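DHHA1 domain protein (PDB 3KEW) probably edits mischarged tRNA, using a zinc-binding domain like those of alanyl-tRNA synthetases to hydrolyse the wrong aminoacyl ester. Local coordinates at residues L149-P161 with E181-N193. Residues are numbered along the deposited sequence; the frame is centred on the assembly and turned at random. Where two conformers were deposited one is given.
Sequences LIFENLEVKSYAP and EIRIVEIVGLDLN
The phenol of Tyr159 donates a hydrogen bond to the carboxylate of Glu186, OH to OE1 2.8 Å, across two antiparallel strands, 156-159 and 184-187. These are the edge and middle strands of a three-stranded antiparallel sheet, and strand 184-187 belongs to the region matching the second additional domain of threonyl- and alanyl-tRNA synthetases. Glu186 OE1 is met on its anti side, 32° out of the carboxylate plane, and a water donates a second bond to the same oxygen at 2.7 Å. That water accepts from Lys157 NZ, so it links ammonium and carboxylate, whose side chains run alongside each other without forming a direct salt bridge.

Beneath these side chains, Lys157 with Glu186 and Tyr159 with Ile184 form hydrogen-bonded pairs, the straightest bond running from Ile184 N to Tyr159 O (2.7 Å, 172°). Beyond the strand ends, Val188 N bonds to Glu155 O.

Tyr159 CG sits between the backbone N and the carbonyl carbon (chi1 55°), which lays the ring over Ile184; CB of Ile184 lies 3.9 Å above the ring plane, offset toward the rim, in a CH-pi contact. Ile184 CG1 also touches Pro161 CG.

The opposite face of the sheet carries Val156, Ser158, Val185 and Ile187. Leu99 of helix 88-112, which also supplies zinc ligands His98 and His102, packs against Val156 and Ile187, while Val185 touches the zinc ligand Cys195. Toward helix 136-152, Leu154 crosses Ile187 at about a right angle, its CD1 3.9 Å from Ile187 CG2.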
ATOM      1  N   LEU A 149      -5.903  18.177  -4.918  1.00 45.67           N
ATOM      2  CA  LEU A 149      -5.865  17.723  -3.526  1.00 46.90           C
ATOM      3  C   LEU A 149      -4.468  17.267  -3.081  1.00 41.56           C
ATOM      4  O   LEU A 149      -4.165  17.319  -1.887  1.00 43.32           O
ATOM      5  CB  LEU A 149      -6.932  16.650  -3.240  1.00 49.15           C
ATOM      6  CG  LEU A 149      -8.400  17.084  -3.314  1.00 50.57           C
ATOM      7  CD1 LEU A 149      -9.331  15.892  -3.076  1.00 43.31           C
ATOM      8  CD2 LEU A 149      -8.706  18.233  -2.339  1.00 46.53           C
ATOM      9  N   ILE A 150      -3.624  16.839  -4.029  1.00 42.06           N
ATOM     10  CA  ILE A 150      -2.204  16.612  -3.746  1.00 39.94           C
ATOM     11  C   ILE A 150      -1.574  17.913  -3.233  1.00 46.47           C
ATOM     12  O   ILE A 150      -0.936  17.946  -2.167  1.00 46.68           O
ATOM     13  CB  ILE A 150      -1.415  16.103  -4.987  1.00 45.89           C
ATOM     14  CG1 ILE A 150      -1.791  14.654  -5.321  1.00 47.46           C
ATOM     15  CG2 ILE A 150       0.102  16.209  -4.745  1.00 46.68           C
ATOM     16  CD1 ILE A 150      -1.117  14.075  -6.580  1.00 37.76           C
ATOM     17  N   PHE A 151      -1.808  18.991  -3.975  1.00 53.15           N
ATOM     18  CA  PHE A 151      -1.216  20.240  -3.563  0.50 55.32           C
ATOM     19  C   PHE A 151      -1.933  20.892  -2.375  1.00 55.28           C
ATOM     20  O   PHE A 151      -1.303  21.647  -1.638  1.00 57.81           O
ATOM     21  CB  PHE A 151      -0.918  21.144  -4.765  0.50 56.33           C
ATOM     22  CG  PHE A 151       0.114  20.551  -5.696  0.50 55.88           C
ATOM     23  CD1 PHE A 151      -0.236  20.130  -6.972  0.50 56.29           C
ATOM     24  CD2 PHE A 151       1.427  20.360  -5.264  0.50 53.81           C
ATOM     25  CE1 PHE A 151       0.709  19.558  -7.822  0.50 60.86           C
ATOM     26  CE2 PHE A 151       2.381  19.791  -6.100  0.50 58.15           C
ATOM     27  CZ  PHE A 151       2.022  19.391  -7.385  0.50 61.05           C
ATOM     28  N   GLU A 152      -3.190  20.524  -2.125  1.00 58.62           N
ATOM     29  CA  GLU A 152      -3.878  20.929  -0.884  1.00 57.66           C
ATOM     30  C   GLU A 152      -3.331  20.194   0.351  1.00 59.03           C
ATOM     31  O   GLU A 152      -3.534  20.636   1.481  1.00 62.82           O
ATOM     32  CB  GLU A 152      -5.389  20.714  -0.990  1.00 59.33           C
ATOM     33  CG  GLU A 152      -6.131  21.745  -1.835  1.00 65.91           C
ATOM     34  CD  GLU A 152      -6.135  23.133  -1.222  1.00 71.33           C
ATOM     35  OE1 GLU A 152      -6.243  23.245   0.017  1.00 73.99           O
ATOM     36  OE2 GLU A 152      -6.038  24.116  -1.987  1.00 75.33           O
ATOM     37  N   ASN A 153      -2.652  19.070   0.111  1.00 62.22           N
ATOM     38  CA  ASN A 153      -1.957  18.274   1.135  1.00 63.35           C
ATOM     39  C   ASN A 153      -2.833  17.744   2.273  1.00 57.74           C
ATOM     40  O   ASN A 153      -2.630  18.086   3.437  1.00 59.71           O
ATOM     41  CB  ASN A 153      -0.733  19.023   1.695  1.00 67.40           C
ATOM     42  CG  ASN A 153       0.271  18.092   2.357  1.00 75.23           C
ATOM     43  OD1 ASN A 153       0.085  16.872   2.384  1.00 68.36           O
ATOM     44  ND2 ASN A 153       1.355  18.661   2.874  1.00 82.53           N
ATOM     45  N   LEU A 154      -3.796  16.894   1.933  1.00 54.70           N
ATOM     46  CA  LEU A 154      -4.681  16.336   2.955  1.00 51.65           C
ATOM     47  C   LEU A 154      -3.955  15.271   3.763  1.00 47.31           C
ATOM     48  O   LEU A 154      -3.080  14.570   3.245  1.00 50.12           O
ATOM     49  CB  LEU A 154      -5.953  15.760   2.335  1.00 51.48           C
ATOM     50  CG  LEU A 154      -6.730  16.586   1.312  1.00 46.93           C
ATOM     51  CD1 LEU A 154      -7.913  15.779   0.806  1.00 46.57           C
ATOM     52  CD2 LEU A 154      -7.184  17.920   1.895  1.00 57.10           C
ATOM     53  N   GLU A 155      -4.305  15.181   5.040  1.00 47.38           N
ATOM     54  CA  GLU A 155      -3.795  14.140   5.921  1.00 51.90           C
ATOM     55  C   GLU A 155      -4.369  12.779   5.505  1.00 52.62           C
ATOM     56  O   GLU A 155      -5.560  12.665   5.212  1.00 52.38           O
ATOM     57  CB  GLU A 155      -4.175  14.450   7.373  1.00 53.14           C
ATOM     58  CG  GLU A 155      -3.490  13.564   8.412  1.00 57.67           C
ATOM     59  CD  GLU A 155      -4.083  13.697   9.806  1.00 58.34           C
ATOM     60  OE1 GLU A 155      -5.098  14.407   9.981  1.00 64.41           O
ATOM     61  OE2 GLU A 155      -3.537  13.065  10.734  1.00 61.55           O
ATOM     62  N   VAL A 156      -3.504  11.766   5.458  1.00 54.25           N
ATOM     63  CA  VAL A 156      -3.929  10.392   5.227  1.00 47.47           C
ATOM     64  C   VAL A 156      -3.636   9.567   6.488  1.00 48.03           C
ATOM     65  O   VAL A 156      -2.484   9.256   6.776  1.00 42.54           O
ATOM     66  CB  VAL A 156      -3.239   9.768   3.982  1.00 47.15           C
ATOM     67  CG1 VAL A 156      -3.793   8.374   3.710  1.00 44.10           C
ATOM     68  CG2 VAL A 156      -3.404  10.659   2.744  1.00 39.79           C
ATOM     69  N   LYS A 157      -4.678   9.217   7.235  1.00 47.94           N
ATOM     70  CA  LYS A 157      -4.523   8.425   8.466  1.00 52.35           C
ATOM     71  C   LYS A 157      -4.685   6.922   8.226  1.00 51.94           C
ATOM     72  O   LYS A 157      -5.685   6.484   7.657  1.00 49.25           O
ATOM     73  CB  LYS A 157      -5.520   8.889   9.529  1.00 52.18           C
ATOM     74  CG  LYS A 157      -5.477  10.385   9.799  1.00 58.50           C
ATOM     75  CD  LYS A 157      -6.192  10.779  11.098  1.00 65.43           C
ATOM     76  CE  LYS A 157      -7.709  10.845  10.934  1.00 76.26           C
ATOM     77  NZ  LYS A 157      -8.371  11.495  12.100  1.00 79.18           N
ATOM     78  N   SER A 158      -3.681   6.148   8.635  1.00 50.70           N
ATOM     79  CA  SER A 158      -3.766   4.686   8.670  1.00 50.81           C
ATOM     80  C   SER A 158      -3.801   4.190  10.116  1.00 51.10           C
ATOM     81  O   SER A 158      -2.866   4.422  10.886  1.00 48.06           O
ATOM     82  CB  SER A 158      -2.592   4.040   7.929  1.00 48.77           C
ATOM     83  OG  SER A 158      -2.604   4.391   6.562  1.00 56.73           O
ATOM     84  N   TYR A 159      -4.877   3.503  10.480  1.00 52.50           N
ATOM     85  CA  TYR A 159      -5.079   3.079  11.867  1.00 56.24           C
ATOM     86  C   TYR A 159      -5.886   1.783  11.990  1.00 54.64           C
ATOM     87  O   TYR A 159      -6.643   1.422  11.088  1.00 48.45           O
ATOM     88  CB  TYR A 159      -5.701   4.206  12.715  1.00 55.91           C
ATOM     89  CG  TYR A 159      -6.996   4.796  12.191  1.00 63.76           C
ATOM     90  CD1 TYR A 159      -8.228   4.389  12.699  1.00 65.30           C
ATOM     91  CD2 TYR A 159      -6.986   5.790  11.211  1.00 71.37           C
ATOM     92  CE1 TYR A 159      -9.422   4.938  12.223  1.00 62.20           C
ATOM     93  CE2 TYR A 159      -8.166   6.340  10.724  1.00 67.73           C
ATOM     94  CZ  TYR A 159      -9.380   5.915  11.234  1.00 69.90           C
ATOM     95  OH  TYR A 159     -10.548   6.478  10.742  1.00 66.12           O
ATOM     96  N   ALA A 160      -5.689   1.074  13.099  1.00 50.34           N
ATOM     97  CA  ALA A 160      -6.502  -0.084  13.424  1.00 48.69           C
ATOM     98  C   ALA A 160      -7.392   0.322  14.587  1.00 54.69           C
ATOM     99  O   ALA A 160      -6.927   0.343  15.732  1.00 57.85           O
ATOM    100  CB  ALA A 160      -5.625  -1.268  13.790  1.00 48.73           C
ATOM    101  N   PRO A 161      -8.660   0.680  14.296  1.00 56.61           N
ATOM    102  CA  PRO A 161      -9.585   1.136  15.335  1.00 62.18           C
ATOM    103  C   PRO A 161      -9.819   0.093  16.423  1.00 66.94           C
ATOM    104  O   PRO A 161      -9.902  -1.104  16.138  1.00 63.54           O
ATOM    105  CB  PRO A 161     -10.901   1.362  14.574  1.00 59.88           C
ATOM    106  CG  PRO A 161     -10.534   1.501  13.173  1.00 53.32           C
ATOM    107  CD  PRO A 161      -9.303   0.666  12.970  1.00 56.16           C
ATOM    108  N   GLU A 181      -7.742  -8.060  12.601  1.00 76.48           N
ATOM    109  CA  GLU A 181      -8.165  -6.693  12.913  1.00 73.09           C
ATOM    110  C   GLU A 181      -8.417  -5.884  11.635  1.00 67.06           C
ATOM    111  O   GLU A 181      -7.689  -6.023  10.643  1.00 64.49           O
ATOM    112  CB  GLU A 181      -7.151  -5.984  13.824  1.00 73.46           C
ATOM    113  CG  GLU A 181      -5.697  -6.076  13.365  1.00 79.86           C
ATOM    114  CD  GLU A 181      -4.866  -4.876  13.792  1.00 85.82           C
ATOM    115  OE1 GLU A 181      -4.153  -4.316  12.928  1.00 87.87           O
ATOM    116  OE2 GLU A 181      -4.929  -4.488  14.980  1.00 81.10           O
ATOM    117  N   ILE A 182      -9.462  -5.060  11.663  1.00 59.23           N
ATOM    118  CA  ILE A 182      -9.763  -4.151  10.566  1.00 55.76           C
ATOM    119  C   ILE A 182      -8.807  -2.950  10.628  1.00 55.36           C
ATOM    120  O   ILE A 182      -8.710  -2.277  11.665  1.00 46.66           O
ATOM    121  CB  ILE A 182     -11.265  -3.697  10.587  1.00 57.65           C
ATOM    122  CG1 ILE A 182     -12.186  -4.815  10.089  1.00 59.06           C
ATOM    123  CG2 ILE A 182     -11.502  -2.467   9.721  1.00 54.77           C
ATOM    124  CD1 ILE A 182     -12.932  -5.545  11.184  1.00 64.05           C
ATOM    125  N   ARG A 183      -8.071  -2.717   9.538  1.00 49.95           N
ATOM    126  CA  ARG A 183      -7.307  -1.474   9.375  1.00 50.43           C
ATOM    127  C   ARG A 183      -8.116  -0.511   8.512  1.00 51.92           C
ATOM    128  O   ARG A 183      -8.811  -0.927   7.575  1.00 51.62           O
ATOM    129  CB  ARG A 183      -5.955  -1.707   8.705  1.00 48.54           C
ATOM    130  CG  ARG A 183      -5.184  -2.937   9.141  1.00 51.92           C
ATOM    131  CD  ARG A 183      -4.006  -2.591   9.998  1.00 57.03           C
ATOM    132  NE  ARG A 183      -3.300  -1.377   9.574  1.00 60.14           N
ATOM    133  CZ  ARG A 183      -2.610  -0.607  10.412  1.00 53.95           C
ATOM    134  NH1 ARG A 183      -2.536  -0.936  11.694  1.00 53.02           N
ATOM    135  NH2 ARG A 183      -1.999   0.485   9.980  1.00 55.21           N
ATOM    136  N   ILE A 184      -8.013   0.773   8.827  1.00 49.92           N
ATOM    137  CA  ILE A 184      -8.703   1.822   8.085  1.00 49.42           C
ATOM    138  C   ILE A 184      -7.666   2.780   7.483  1.00 49.39           C
ATOM    139  O   ILE A 184      -6.695   3.147   8.151  1.00 45.68           O
ATOM    140  CB  ILE A 184      -9.696   2.583   9.007  1.00 48.60           C
ATOM    141  CG1 ILE A 184     -10.857   1.672   9.454  1.00 51.78           C
ATOM    142  CG2 ILE A 184     -10.205   3.867   8.360  1.00 51.91           C
ATOM    143  CD1 ILE A 184     -11.858   1.252   8.345  1.00 51.65           C
ATOM    144  N   VAL A 185      -7.855   3.142   6.209  1.00 47.35           N
ATOM    145  CA  VAL A 185      -7.100   4.225   5.581  1.00 40.40           C
ATOM    146  C   VAL A 185      -8.058   5.354   5.221  1.00 42.45           C
ATOM    147  O   VAL A 185      -9.007   5.155   4.451  1.00 43.05           O
ATOM    148  CB  VAL A 185      -6.337   3.766   4.331  1.00 39.84           C
ATOM    149  CG1 VAL A 185      -5.675   4.964   3.645  1.00 37.75           C
ATOM    150  CG2 VAL A 185      -5.295   2.729   4.703  1.00 38.91           C
ATOM    151  N   GLU A 186      -7.807   6.531   5.789  1.00 45.34           N
ATOM    152  CA  GLU A 186      -8.707   7.664   5.663  1.00 47.08           C
ATOM    153  C   GLU A 186      -8.010   8.866   5.045  1.00 47.79           C
ATOM    154  O   GLU A 186      -7.082   9.420   5.638  1.00 47.76           O
ATOM    155  CB  GLU A 186      -9.254   8.042   7.041  1.00 48.82           C
ATOM    156  CG  GLU A 186     -10.175   9.265   7.056  1.00 54.05           C
ATOM    157  CD  GLU A 186     -10.580   9.677   8.468  1.00 56.40           C
ATOM    158  OE1 GLU A 186     -10.219   8.970   9.432  1.00 63.38           O
ATOM    159  OE2 GLU A 186     -11.262  10.713   8.614  1.00 62.02           O
ATOM    160  N   ILE A 187      -8.454   9.275   3.858  1.00 49.86           N
ATOM    161  CA  ILE A 187      -8.023  10.560   3.294  1.00 47.94           C
ATOM    162  C   ILE A 187      -8.910  11.639   3.921  1.00 49.69           C
ATOM    163  O   ILE A 187     -10.078  11.765   3.556  1.00 46.62           O
ATOM    164  CB  ILE A 187      -8.094  10.586   1.749  1.00 45.99           C
ATOM    165  CG1 ILE A 187      -7.270   9.422   1.167  1.00 48.77           C
ATOM    166  CG2 ILE A 187      -7.613  11.953   1.219  1.00 42.21           C
ATOM    167  CD1 ILE A 187      -7.431   9.193  -0.332  1.00 44.43           C
ATOM    168  N   VAL A 188      -8.357  12.376   4.886  1.00 51.37           N
ATOM    169  CA  VAL A 188      -9.148  13.274   5.742  1.00 56.01           C
ATOM    170  C   VAL A 188      -9.926  14.313   4.936  1.00 60.05           C
ATOM    171  O   VAL A 188      -9.341  15.151   4.245  1.00 63.90           O
ATOM    172  CB  VAL A 188      -8.289  13.946   6.858  1.00 57.04           C
ATOM    173  CG1 VAL A 188      -9.112  14.951   7.656  1.00 56.03           C
ATOM    174  CG2 VAL A 188      -7.711  12.889   7.794  1.00 50.93           C
ATOM    175  N   GLY A 189     -11.250  14.212   5.011  1.00 60.84           N
ATOM    176  CA  GLY A 189     -12.151  15.115   4.304  1.00 62.32           C
ATOM    177  C   GLY A 189     -12.694  14.556   3.000  1.00 62.98           C
ATOM    178  O   GLY A 189     -13.665  15.086   2.446  1.00 61.00           O
ATOM    179  N   LEU A 190     -12.076  13.485   2.506  1.00 60.65           N
ATOM    180  CA  LEU A 190     -12.457  12.916   1.215  1.00 61.18           C
ATOM    181  C   LEU A 190     -13.018  11.498   1.290  1.00 63.23           C
ATOM    182  O   LEU A 190     -14.131  11.252   0.828  1.00 64.91           O
ATOM    183  CB  LEU A 190     -11.281  12.966   0.230  1.00 56.36           C
ATOM    184  CG  LEU A 190     -11.522  12.403  -1.172  1.00 53.34           C
ATOM    185  CD1 LEU A 190     -12.383  13.340  -2.022  1.00 46.30           C
ATOM    186  CD2 LEU A 190     -10.200  12.124  -1.857  1.00 45.62           C
ATOM    187  N   ASP A 191     -12.247  10.573   1.857  1.00 64.83           N
ATOM    188  CA  ASP A 191     -12.541   9.141   1.741  1.00 66.96           C
ATOM    189  C   ASP A 191     -12.103   8.357   2.986  1.00 63.56           C
ATOM    190  O   ASP A 191     -11.203   8.775   3.707  1.00 62.15           O
ATOM    191  CB  ASP A 191     -11.845   8.581   0.490  1.00 66.54           C
ATOM    192  CG  ASP A 191     -12.667   7.515  -0.226  1.00 77.18           C
ATOM    193  OD1 ASP A 191     -13.919   7.564  -0.190  1.00 78.63           O
ATOM    194  OD2 ASP A 191     -12.046   6.628  -0.850  1.00 78.56           O
ATOM    195  N   LEU A 192     -12.755   7.221   3.224  1.00 63.04           N
ATOM    196  CA  LEU A 192     -12.476   6.358   4.369  1.00 58.68           C
ATOM    197  C   LEU A 192     -12.824   4.936   3.962  1.00 57.89           C
ATOM    198  O   LEU A 192     -14.003   4.605   3.796  1.00 55.75           O
ATOM    199  CB  LEU A 192     -13.340   6.786   5.559  1.00 60.09           C
ATOM    200  CG  LEU A 192     -13.129   6.272   6.987  1.00 64.00           C
ATOM    201  CD1 LEU A 192     -13.900   7.169   7.931  1.00 60.80           C
ATOM    202  CD2 LEU A 192     -13.600   4.843   7.174  1.00 67.72           C
ATOM    203  N   ASN A 193     -11.797   4.144   3.787  1.00 55.46           N
ATOM    204  CA  ASN A 193     -11.979   2.705   3.353  1.00 50.30           C
ATOM    205  C   ASN A 193     -11.110   1.705   4.237  1.00 51.56           C
ATOM    206  O   ASN A 193     -10.016   1.999   4.631  1.00 46.27           O
ATOM    207  CB  ASN A 193     -11.567   2.525   1.886  1.00 51.20           C
ATOM    208  CG  ASN A 193     -12.266   3.491   0.945  1.00 47.26           C
ATOM    209  OD1 ASN A 193     -13.360   3.223   0.453  1.00 47.47           O
ATOM    210  ND2 ASN A 193     -11.617   4.610   0.673  1.00 44.43           N
TER
HETATM  211  O   HOH W   1     -10.639   9.434  12.027  1.00 57.90           O